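Local coordinates for protein lactaldehyde dehydrogenase (Escherichia coli, PDB 2IMP) that oxidises L-lactaldehyde irreversibly to L-lactate with NAD(+), and also acts on glycolaldehyde, in the breakdown of fucose and rhamnose, at residues G170-I175 against R199-L204. Residues are numbered along the deposited sequence; the frame is centred on the assembly and turned at random.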
# COMPACT_ATOMS: atom_id res chain seq x y z
N GLY A 170 -6.78 -18.21 6.35
CA GLY A 170 -7.29 -18.78 7.59
C GLY A 170 -8.76 -19.15 7.65
O GLY A 170 -9.26 -19.47 8.73
N ASN A 171 -9.46 -19.08 6.53
CA ASN A 171 -10.87 -19.47 6.49
C ASN A 171 -11.02 -20.95 6.14
O ASN A 171 -10.09 -21.55 5.61
CB ASN A 171 -11.64 -18.71 5.39
CG ASN A 171 -11.53 -17.21 5.51
OD1 ASN A 171 -12.30 -16.59 6.27
ND2 ASN A 171 -10.61 -16.60 4.78
N THR A 172 -12.16 -21.53 6.47
CA THR A 172 -12.44 -22.90 6.05
C THR A 172 -13.51 -22.80 4.96
O THR A 172 -14.15 -21.76 4.83
CB THR A 172 -12.91 -23.81 7.21
OG1 THR A 172 -14.04 -23.23 7.88
CG2 THR A 172 -11.78 -24.02 8.19
N ILE A 173 -13.70 -23.84 4.17
CA ILE A 173 -14.67 -23.70 3.10
C ILE A 173 -15.49 -24.96 2.76
O ILE A 173 -15.05 -26.09 2.97
CB ILE A 173 -13.96 -23.20 1.81
CG1 ILE A 173 -14.97 -22.66 0.80
CG2 ILE A 173 -13.16 -24.34 1.19
CD1 ILE A 173 -14.31 -22.10 -0.47
N VAL A 174 -16.69 -24.71 2.27
CA VAL A 174 -17.59 -25.73 1.79
C VAL A 174 -17.95 -25.41 0.35
O VAL A 174 -18.55 -24.36 0.06
CB VAL A 174 -18.91 -25.79 2.60
CG1 VAL A 174 -19.83 -26.85 1.98
CG2 VAL A 174 -18.64 -26.12 4.06
N ILE A 175 -17.57 -26.29 -0.56
CA ILE A 175 -17.84 -26.06 -1.96
C ILE A 175 -18.90 -26.98 -2.60
O ILE A 175 -18.99 -28.17 -2.28
CB ILE A 175 -16.52 -26.20 -2.77
CG1 ILE A 175 -15.65 -24.97 -2.54
CG2 ILE A 175 -16.83 -26.41 -4.25
CD1 ILE A 175 -14.31 -25.03 -3.21
N ARG A 199 -8.97 -32.09 8.67
CA ARG A 199 -10.40 -32.30 8.51
C ARG A 199 -11.25 -31.02 8.71
O ARG A 199 -10.99 -30.23 9.61
CB ARG A 199 -10.88 -33.37 9.50
CG ARG A 199 -10.63 -32.99 10.96
CD ARG A 199 -10.95 -34.12 11.92
NE ARG A 199 -12.38 -34.34 12.08
CZ ARG A 199 -12.90 -35.33 12.80
NH1 ARG A 199 -12.10 -36.19 13.42
NH2 ARG A 199 -14.22 -35.46 12.91
N GLY A 200 -12.26 -30.86 7.86
CA GLY A 200 -13.14 -29.71 7.97
C GLY A 200 -12.71 -28.46 7.21
O GLY A 200 -13.55 -27.62 6.92
N VAL A 201 -11.42 -28.33 6.90
CA VAL A 201 -10.95 -27.15 6.18
C VAL A 201 -11.52 -27.04 4.75
O VAL A 201 -11.90 -25.96 4.30
CB VAL A 201 -9.41 -27.10 6.15
CG1 VAL A 201 -8.93 -25.90 5.32
CG2 VAL A 201 -8.88 -26.99 7.58
N PHE A 202 -11.55 -28.18 4.05
CA PHE A 202 -12.12 -28.25 2.71
C PHE A 202 -13.23 -29.31 2.65
O PHE A 202 -12.99 -30.49 2.91
CB PHE A 202 -11.06 -28.60 1.65
CG PHE A 202 -11.63 -28.67 0.24
CD1 PHE A 202 -11.71 -27.54 -0.56
CD2 PHE A 202 -12.09 -29.88 -0.28
CE1 PHE A 202 -12.25 -27.60 -1.86
CE2 PHE A 202 -12.64 -29.96 -1.57
CZ PHE A 202 -12.71 -28.82 -2.36
N ASN A 203 -14.43 -28.87 2.32
CA ASN A 203 -15.58 -29.76 2.23
C ASN A 203 -16.28 -29.68 0.86
O ASN A 203 -16.39 -28.60 0.27
CB ASN A 203 -16.59 -29.41 3.32
CG ASN A 203 -15.97 -29.37 4.70
OD1 ASN A 203 -15.92 -30.38 5.41
ND2 ASN A 203 -15.48 -28.20 5.10
N LEU A 204 -16.72 -30.82 0.35
CA LEU A 204 -17.42 -30.83 -0.93
C LEU A 204 -18.83 -31.40 -0.82
O LEU A 204 -19.01 -32.57 -0.47
CB LEU A 204 -16.63 -31.64 -1.97
CG LEU A 204 -17.20 -31.61 -3.40
CD1 LEU A 204 -16.78 -30.33 -4.09
CD2 LEU A 204 -16.70 -32.80 -4.20
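N203 grips the carbonyl of I173 twice: its backbone N donates at 2.9 Å to I173 O, and its side-chain ND2 reaches the same oxygen at 3.0 Å, coming in from above the carbonyl plane. With CG beside its own backbone N (chi1 -53°), the amide turns back over the preceding turn, where ND2 also bonds G200 O at 2.7 Å; OD1 goes to the backbone N of D12. With an alanine here, G200 O and D12 N would probably lose their side-chain partners, leaving the turn before strand 202-204 less firmly tied. The main chains pair in parallel, I173 N to V201 O and I175 N to N203 O, the latter nearly straight at 175°. Packing is tightest on the face of I173, I175 and F202: CD1 of I175 lies 3.6 Å from CE1 of the F202 ring, and CG2 of I173 meets CD1 of that ring, with helix 155-168 covering this side. The T172 end is looser, its CG2 4.2 Å from CG2 of V201. Strand 172-176, helix 183-195 and strand 202-204 form a beta-alpha-beta unit; I175 packs against L150 and L204 against P177, both NAD(+)-binding, as befits the Rossmann-like cofactor domain of aldehyde dehydrogenases.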